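Local coordinates for protein transcobalamin-1 (Homo sapiens, PDB 4KKI) that binds vitamin B12 with femtomolar affinity, holding it between two domains and protecting it from the acidic environment of the stomach, at residues A[132-142]-A[394-402]; A[191-202]-A[214-224]. One frame throughout, in Å; residues are numbered along the deposited sequence.

Interaction 1. Residues A[132-142]-A[394-402]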
# COMPACT_ATOMS: atom_id res chain seq x y z
N ASN A 132 11.65 18.37 -0.61
CA ASN A 132 12.70 17.38 -0.40
C ASN A 132 13.22 16.85 -1.73
O ASN A 132 14.41 16.53 -1.85
CB ASN A 132 12.20 16.23 0.48
CG ASN A 132 13.31 15.29 0.87
OD1 ASN A 132 14.02 15.52 1.85
ND2 ASN A 132 13.48 14.22 0.11
N MET A 133 12.35 16.77 -2.72
CA MET A 133 12.74 16.33 -4.05
C MET A 133 13.62 17.37 -4.73
O MET A 133 14.55 17.03 -5.47
CB MET A 133 11.51 16.05 -4.92
CG MET A 133 10.68 14.87 -4.45
SD MET A 133 9.26 14.55 -5.51
CE MET A 133 10.06 14.36 -7.10
N GLU A 134 13.32 18.64 -4.48
CA GLU A 134 14.12 19.73 -5.02
C GLU A 134 15.50 19.74 -4.37
O GLU A 134 16.50 20.03 -5.02
CB GLU A 134 13.42 21.07 -4.80
CG GLU A 134 12.04 21.15 -5.43
CD GLU A 134 11.26 22.37 -4.99
OE1 GLU A 134 11.72 23.08 -4.08
OE2 GLU A 134 10.18 22.62 -5.57
N ALA A 135 15.54 19.40 -3.09
CA ALA A 135 16.79 19.43 -2.35
C ALA A 135 17.61 18.15 -2.54
O ALA A 135 18.84 18.19 -2.51
CB ALA A 135 16.53 19.67 -0.86
N HIS A 136 16.93 17.03 -2.75
CA HIS A 136 17.58 15.72 -2.79
C HIS A 136 17.42 14.95 -4.10
O HIS A 136 17.06 13.77 -4.09
CB HIS A 136 17.11 14.85 -1.63
CG HIS A 136 17.76 15.18 -0.32
ND1 HIS A 136 17.29 16.17 0.52
CD2 HIS A 136 18.84 14.65 0.30
CE1 HIS A 136 18.06 16.23 1.59
NE2 HIS A 136 19.00 15.32 1.49
N ASN A 137 17.68 15.62 -5.22
CA ASN A 137 17.81 14.94 -6.51
C ASN A 137 16.55 14.18 -6.96
O ASN A 137 16.63 13.21 -7.71
CB ASN A 137 19.03 14.01 -6.50
CG ASN A 137 19.55 13.68 -7.89
OD1 ASN A 137 19.45 14.49 -8.81
ND2 ASN A 137 20.11 12.49 -8.03
N GLY A 138 15.39 14.64 -6.49
CA GLY A 138 14.12 14.08 -6.91
C GLY A 138 13.54 13.03 -5.99
O GLY A 138 12.49 12.46 -6.28
N THR A 139 14.21 12.75 -4.88
CA THR A 139 13.71 11.78 -3.90
C THR A 139 12.85 12.47 -2.85
O THR A 139 13.30 13.39 -2.17
CB THR A 139 14.86 11.03 -3.20
OG1 THR A 139 15.72 10.45 -4.19
CG2 THR A 139 14.32 9.92 -2.32
N PRO A 140 11.59 12.03 -2.72
CA PRO A 140 10.70 12.59 -1.70
C PRO A 140 11.10 12.14 -0.30
O PRO A 140 12.02 11.34 -0.15
CB PRO A 140 9.33 12.02 -2.08
CG PRO A 140 9.65 10.75 -2.77
CD PRO A 140 10.92 11.00 -3.52
N LEU A 141 10.41 12.66 0.71
CA LEU A 141 10.65 12.24 2.09
C LEU A 141 10.28 10.78 2.26
O LEU A 141 10.95 10.03 2.97
CB LEU A 141 9.85 13.11 3.06
CG LEU A 141 10.38 14.53 3.29
CD1 LEU A 141 9.40 15.34 4.13
CD2 LEU A 141 11.75 14.48 3.95
N THR A 142 9.21 10.37 1.59
CA THR A 142 8.75 8.99 1.63
C THR A 142 8.86 8.33 0.25
O THR A 142 9.90 7.77 -0.10
CB THR A 142 7.31 8.89 2.14
OG1 THR A 142 6.43 9.62 1.28
CG2 THR A 142 7.20 9.45 3.55
N ALA A 394 19.43 1.03 6.16
CA ALA A 394 18.77 1.54 4.97
C ALA A 394 18.60 3.05 5.04
O ALA A 394 18.32 3.59 6.11
CB ALA A 394 17.42 0.86 4.79
N ASN A 395 18.77 3.73 3.91
CA ASN A 395 18.63 5.18 3.86
C ASN A 395 17.69 5.62 2.74
O ASN A 395 17.83 5.20 1.59
CB ASN A 395 19.99 5.86 3.71
CG ASN A 395 19.90 7.38 3.83
OD1 ASN A 395 19.78 8.09 2.83
ND2 ASN A 395 19.95 7.88 5.06
N ASN A 396 16.74 6.48 3.09
CA ASN A 396 15.74 6.94 2.14
C ASN A 396 16.32 7.86 1.07
O ASN A 396 16.08 7.67 -0.12
CB ASN A 396 14.58 7.63 2.87
CG ASN A 396 13.24 7.39 2.20
OD1 ASN A 396 13.12 7.48 0.98
ND2 ASN A 396 12.23 7.06 3.00
N ASN A 397 17.07 8.87 1.50
CA ASN A 397 17.69 9.80 0.57
C ASN A 397 18.71 9.12 -0.34
O ASN A 397 18.85 9.47 -1.51
CB ASN A 397 18.34 10.97 1.31
CG ASN A 397 17.31 11.97 1.82
OD1 ASN A 397 16.33 12.28 1.14
ND2 ASN A 397 17.54 12.49 3.02
N ASP A 398 19.41 8.13 0.21
CA ASP A 398 20.36 7.35 -0.57
C ASP A 398 19.64 6.33 -1.45
O ASP A 398 20.25 5.68 -2.30
CB ASP A 398 21.36 6.63 0.34
CG ASP A 398 22.25 7.60 1.10
OD1 ASP A 398 22.48 8.73 0.60
OD2 ASP A 398 22.72 7.24 2.20
N ARG A 399 18.33 6.19 -1.23
CA ARG A 399 17.50 5.26 -1.99
C ARG A 399 18.01 3.83 -1.84
O ARG A 399 18.00 3.05 -2.80
CB ARG A 399 17.42 5.68 -3.46
CG ARG A 399 17.14 7.16 -3.66
CD ARG A 399 17.08 7.57 -5.12
NE ARG A 399 15.78 7.28 -5.72
CZ ARG A 399 15.56 6.34 -6.63
NH1 ARG A 399 16.57 5.58 -7.05
NH2 ARG A 399 14.35 6.15 -7.12
N THR A 400 18.46 3.49 -0.64
CA THR A 400 19.01 2.16 -0.36
C THR A 400 18.12 1.41 0.62
O THR A 400 17.47 2.02 1.47
CB THR A 400 20.42 2.26 0.24
OG1 THR A 400 20.35 2.93 1.51
CG2 THR A 400 21.34 3.02 -0.69
N TYR A 401 18.11 0.08 0.52
CA TYR A 401 17.32 -0.74 1.43
C TYR A 401 17.78 -2.20 1.42
O TYR A 401 18.54 -2.62 0.55
CB TYR A 401 15.84 -0.67 1.08
CG TYR A 401 15.45 -1.46 -0.15
CD1 TYR A 401 15.81 -1.03 -1.42
CD2 TYR A 401 14.71 -2.63 -0.03
CE1 TYR A 401 15.45 -1.75 -2.55
CE2 TYR A 401 14.35 -3.36 -1.15
CZ TYR A 401 14.72 -2.92 -2.41
OH TYR A 401 14.36 -3.64 -3.52
N TRP A 402 17.30 -2.96 2.40
CA TRP A 402 17.57 -4.39 2.45
C TRP A 402 16.45 -5.16 1.75
O TRP A 402 15.28 -5.00 2.09
CB TRP A 402 17.73 -4.87 3.90
CG TRP A 402 18.96 -4.32 4.57
CD1 TRP A 402 19.02 -3.28 5.45
CD2 TRP A 402 20.30 -4.79 4.42
NE1 TRP A 402 20.31 -3.07 5.86
CE2 TRP A 402 21.12 -3.99 5.24
CE3 TRP A 402 20.89 -5.82 3.67
CZ2 TRP A 402 22.50 -4.18 5.33
CZ3 TRP A 402 22.26 -6.00 3.76
CH2 TRP A 402 23.05 -5.19 4.58
O HOH W 1 14.44 10.67 1.64

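Interaction 2. Residues A[191-202]-A[214-224]. With NAG (2-acetamido-2-deoxy-beta-D-glucopyranose), chain E.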
# COMPACT_ATOMS: atom_id res chain seq x y z
N ALA A 191 -1.15 6.23 -8.15
CA ALA A 191 -0.95 7.42 -8.98
C ALA A 191 -2.11 7.59 -9.95
O ALA A 191 -2.63 8.69 -10.13
CB ALA A 191 0.37 7.34 -9.73
N VAL A 192 -2.52 6.49 -10.58
CA VAL A 192 -3.66 6.51 -11.48
C VAL A 192 -4.93 6.98 -10.78
O VAL A 192 -5.69 7.78 -11.33
CB VAL A 192 -3.91 5.12 -12.11
CG1 VAL A 192 -5.29 5.04 -12.74
CG2 VAL A 192 -2.83 4.81 -13.14
N LEU A 193 -5.15 6.51 -9.55
CA LEU A 193 -6.32 6.91 -8.79
C LEU A 193 -6.27 8.40 -8.47
O LEU A 193 -7.28 9.10 -8.53
CB LEU A 193 -6.43 6.10 -7.49
CG LEU A 193 -6.77 4.62 -7.64
CD1 LEU A 193 -6.63 3.91 -6.31
CD2 LEU A 193 -8.17 4.44 -8.20
N ALA A 194 -5.07 8.88 -8.14
CA ALA A 194 -4.86 10.29 -7.82
C ALA A 194 -5.04 11.17 -9.05
O ALA A 194 -5.76 12.16 -9.02
CB ALA A 194 -3.48 10.49 -7.21
N LEU A 195 -4.37 10.79 -10.14
CA LEU A 195 -4.45 11.55 -11.39
C LEU A 195 -5.87 11.60 -11.93
O LEU A 195 -6.30 12.60 -12.51
CB LEU A 195 -3.50 10.96 -12.44
CG LEU A 195 -2.00 11.05 -12.13
CD1 LEU A 195 -1.18 10.29 -13.16
CD2 LEU A 195 -1.55 12.51 -12.05
N THR A 196 -6.61 10.51 -11.73
CA THR A 196 -7.98 10.42 -12.20
C THR A 196 -8.88 11.36 -11.42
O THR A 196 -9.82 11.94 -11.97
CB THR A 196 -8.51 8.98 -12.10
OG1 THR A 196 -7.63 8.09 -12.80
CG2 THR A 196 -9.90 8.87 -12.70
N CYS A 197 -8.59 11.52 -10.13
CA CYS A 197 -9.35 12.44 -9.30
C CYS A 197 -9.15 13.87 -9.78
O CYS A 197 -10.11 14.64 -9.87
CB CYS A 197 -8.94 12.32 -7.83
SG CYS A 197 -9.81 13.46 -6.73
N VAL A 198 -7.91 14.23 -10.09
CA VAL A 198 -7.59 15.56 -10.60
C VAL A 198 -8.31 15.80 -11.93
O VAL A 198 -8.81 16.90 -12.19
CB VAL A 198 -6.08 15.75 -10.79
CG1 VAL A 198 -5.77 17.16 -11.28
CG2 VAL A 198 -5.35 15.48 -9.48
N LYS A 199 -8.35 14.77 -12.77
CA LYS A 199 -9.07 14.84 -14.04
C LYS A 199 -10.54 15.18 -13.83
O LYS A 199 -11.07 16.10 -14.45
CB LYS A 199 -8.93 13.52 -14.81
CG LYS A 199 -7.57 13.33 -15.48
CD LYS A 199 -7.20 11.86 -15.64
CE LYS A 199 -8.23 11.11 -16.47
NZ LYS A 199 -7.88 9.66 -16.61
N LYS A 200 -11.20 14.44 -12.94
CA LYS A 200 -12.61 14.67 -12.66
C LYS A 200 -12.81 16.06 -12.06
O LYS A 200 -13.76 16.76 -12.39
CB LYS A 200 -13.16 13.60 -11.71
CG LYS A 200 -12.98 12.18 -12.21
CD LYS A 200 -13.40 11.16 -11.17
CE LYS A 200 -14.90 10.92 -11.22
NZ LYS A 200 -15.30 10.36 -12.53
N SER A 201 -11.88 16.45 -11.19
CA SER A 201 -11.92 17.76 -10.55
C SER A 201 -11.77 18.89 -11.57
O SER A 201 -12.39 19.94 -11.43
CB SER A 201 -10.83 17.85 -9.49
OG SER A 201 -10.84 19.13 -8.87
N LEU A 202 -10.95 18.66 -12.60
CA LEU A 202 -10.77 19.63 -13.67
C LEU A 202 -12.01 19.76 -14.55
O LEU A 202 -12.42 20.87 -14.90
CB LEU A 202 -9.57 19.24 -14.54
CG LEU A 202 -8.19 19.65 -14.02
CD1 LEU A 202 -7.09 19.08 -14.89
CD2 LEU A 202 -8.09 21.17 -13.94
N LEU A 214 -5.21 18.87 -18.44
CA LEU A 214 -6.03 17.67 -18.54
C LEU A 214 -5.45 16.70 -19.56
O LEU A 214 -5.47 15.49 -19.36
CB LEU A 214 -7.47 18.03 -18.92
CG LEU A 214 -8.45 16.86 -19.02
CD1 LEU A 214 -8.61 16.17 -17.68
CD2 LEU A 214 -9.79 17.31 -19.55
N LYS A 215 -4.92 17.26 -20.65
CA LYS A 215 -4.31 16.47 -21.70
C LYS A 215 -3.09 15.71 -21.19
O LYS A 215 -2.99 14.49 -21.35
CB LYS A 215 -3.91 17.38 -22.87
CG LYS A 215 -3.35 16.66 -24.09
CD LYS A 215 -3.16 17.64 -25.24
CE LYS A 215 -2.49 16.98 -26.44
NZ LYS A 215 -1.10 16.55 -26.14
N ASN A 216 -2.17 16.42 -20.55
CA ASN A 216 -0.94 15.81 -20.04
C ASN A 216 -1.20 14.77 -18.95
O ASN A 216 -0.56 13.72 -18.93
CB ASN A 216 0.03 16.89 -19.54
CG ASN A 216 0.48 17.81 -20.65
OD1 ASN A 216 0.31 17.51 -21.83
ND2 ASN A 216 1.07 18.95 -20.28
N ILE A 217 -2.14 15.07 -18.06
CA ILE A 217 -2.50 14.14 -17.00
C ILE A 217 -3.10 12.86 -17.59
O ILE A 217 -2.80 11.76 -17.15
CB ILE A 217 -3.47 14.78 -15.99
CG1 ILE A 217 -2.79 15.94 -15.26
CG2 ILE A 217 -3.96 13.76 -14.98
CD1 ILE A 217 -3.69 16.66 -14.30
N SER A 218 -3.95 13.03 -18.61
CA SER A 218 -4.56 11.91 -19.31
C SER A 218 -3.51 11.02 -19.96
O SER A 218 -3.61 9.80 -19.95
CB SER A 218 -5.55 12.40 -20.36
OG SER A 218 -6.63 13.09 -19.76
N ILE A 219 -2.49 11.66 -20.54
CA ILE A 219 -1.39 10.94 -21.17
C ILE A 219 -0.58 10.17 -20.11
O ILE A 219 -0.20 9.02 -20.33
CB ILE A 219 -0.47 11.89 -21.97
CG1 ILE A 219 -1.24 12.47 -23.16
CG2 ILE A 219 0.78 11.16 -22.45
CD1 ILE A 219 -0.45 13.48 -23.97
N TYR A 220 -0.34 10.82 -18.97
CA TYR A 220 0.31 10.17 -17.84
C TYR A 220 -0.46 8.92 -17.43
O TYR A 220 0.12 7.85 -17.23
CB TYR A 220 0.41 11.11 -16.63
CG TYR A 220 1.39 12.25 -16.78
CD1 TYR A 220 2.12 12.43 -17.95
CD2 TYR A 220 1.59 13.14 -15.73
CE1 TYR A 220 3.01 13.48 -18.07
CE2 TYR A 220 2.48 14.19 -15.84
CZ TYR A 220 3.19 14.35 -17.02
OH TYR A 220 4.08 15.39 -17.13
N THR A 221 -1.78 9.07 -17.31
CA THR A 221 -2.65 7.97 -16.91
C THR A 221 -2.60 6.84 -17.94
O THR A 221 -2.52 5.67 -17.58
CB THR A 221 -4.11 8.43 -16.73
OG1 THR A 221 -4.16 9.50 -15.78
CG2 THR A 221 -4.97 7.28 -16.24
N LYS A 222 -2.66 7.21 -19.22
CA LYS A 222 -2.57 6.25 -20.31
C LYS A 222 -1.30 5.40 -20.22
O LYS A 222 -1.35 4.18 -20.34
CB LYS A 222 -2.63 6.97 -21.66
CG LYS A 222 -2.55 6.05 -22.86
CD LYS A 222 -2.74 6.82 -24.16
CE LYS A 222 -2.61 5.91 -25.37
NZ LYS A 222 -1.24 5.33 -25.49
N SER A 223 -0.17 6.06 -20.00
CA SER A 223 1.12 5.38 -19.89
C SER A 223 1.17 4.48 -18.65
O SER A 223 1.67 3.35 -18.72
CB SER A 223 2.26 6.41 -19.85
OG SER A 223 3.51 5.77 -19.63
N LEU A 224 0.66 4.97 -17.53
CA LEU A 224 0.64 4.20 -16.29
C LEU A 224 -0.23 2.95 -16.39
O LEU A 224 0.13 1.90 -15.85
CB LEU A 224 0.20 5.07 -15.12
CG LEU A 224 1.20 6.14 -14.67
CD1 LEU A 224 0.63 7.01 -13.56
CD2 LEU A 224 2.50 5.48 -14.22
C1 NAG E . 1.68 19.58 -21.42
C2 NAG E . 2.10 20.99 -21.02
C3 NAG E . 2.90 21.69 -22.12
C4 NAG E . 3.96 20.77 -22.70
C5 NAG E . 3.35 19.43 -23.08
C6 NAG E . 4.39 18.48 -23.66
C7 NAG E . 0.55 22.00 -19.45
C8 NAG E . -0.56 22.99 -19.24
N2 NAG E . 0.91 21.77 -20.71
O3 NAG E . 3.51 22.85 -21.60
O4 NAG E . 4.55 21.37 -23.83
O5 NAG E . 2.76 18.84 -21.94
O6 NAG E . 5.36 18.18 -22.68
O7 NAG E . 1.08 21.45 -18.49

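Interaction 1. Residues A[132-142]-A[394-402]
The side-chain amide of Asn397 lies flat over one face of the His136 imidazole, the two planes only 6° apart, with Asn397 CG 3.4 Å from His136 CD2. An imidazole offers a flat face, and an amide can lie on it while its oxygen still accepts from a water. The His136 ring extends to the amide because its CG stands anti to the carbonyl carbon (chi1 -78°). That water ties the same amide to the other segment, donating to Asn397 OD1 and, at 3.1 Å, to Pro140 O. Thr139, the most covered residue of 132-142, splits its two branches: OG1 meets Arg399 CD at 3.3 Å, near the guanidinium edge, while CG2 rests against Asn396 O at 3.6 Å. Asn396 brings its amide up to the carbonyls of Leu141 and Thr142, ND2 being 3.2 Å from Leu141 O at an angle too poor for a hydrogen bond. No direct hydrogen bond joins the segments.

Further out, turns fix both sides: a type I' turn from His136 to Thr139, with Asn137 and Gly138 both at positive phi, and a type I turn from Asn396 to Arg399, overlapped by an Asx motif in which Asn395 OD1 accepts from Asp398 N at 2.6 Å. The contact thus sets the exit of helix 118-135 in the alpha domain against the turn leading into strand 400-406 of the beta domain, which pairs with strand 426-432.

Interaction 2. Residues A[191-202]-A[214-224]
Leu195 and Ile217 interlock at the middle of two nearly antiparallel helices, whose axes run 153° apart and approach to 9.7 Å. Each is a knob in the other helix: Leu195 sits among Ile217, Tyr220, Thr221 and Leu224, and Ile217 among Leu195, Val198, Lys199 and Leu202. The branching of Ile217 serves two neighbours. Its CG2, anti to the backbone N, turns to Leu195 CB at 3.8 Å, while the longer arm carries CD1 to Val198 CG1 at 3.7 Å. Leu195 sends CD1 across Leu224 at about a right angle, meeting Leu224 CD1 at 3.8 Å. Val192 and Leu224 lie alongside each other, pointing opposite ways, with Val192 CG2 3.6 Å from Leu224 CB, and the small Ala191 lets Leu224 CD1 approach nearby. At the other end, Leu202 CD1 packs on Leu214, and Asn216 carries its N-linked glycan away from the interface.

Lys199 is a third knob, lodged among Leu214, Ile217, Ser218 and Thr221. Its aliphatic chain runs past that of Ile217 in the opposite sense, Lys199 CG 3.7 Å from the Ile217 CG2 methyl, and a bend at chi3 (59°) turns the amine past Thr221 to a hydrogen bond with Tyr257 OH. Shortened to an alanine here, the chain would probably leave a gap beside Leu214 and Ile217 and Tyr257 OH without its amine partner.

The hydroxyls of Thr221 and Ser218 are satisfied within their own helix: Thr221 OG1 bonds to Ile217 O at 3.0 Å, and Ser218 OG to Leu214 O. With these hydroxyls paid for internally and no hydrogen bond between the segments, this pair of helices in the alpha6-alpha6 barrel is held by the fit of aliphatic surfaces.

How the interactions relate
Interactions 1 and 2 do not touch: their centres are 25 Å apart and their nearest atoms about 12 Å. Along the chain, interaction 2 is nested within the loop closed by interaction 1. Interaction 2 packs neighbouring helices within the alpha domain; interaction 1 bridges alpha and beta domains beside cyanocobalamin. In interaction 1 the ligand is bound directly, through hydrogen bonds to the backbone oxygens of Thr142 and Trp402, and the side chain of Asn396 lies about 4 Å from it. Interaction 2 stands farther back: the side chain of Ala191 is about 11 Å from cyanocobalamin but about 6 Å from that of Tyr144, a binding residue.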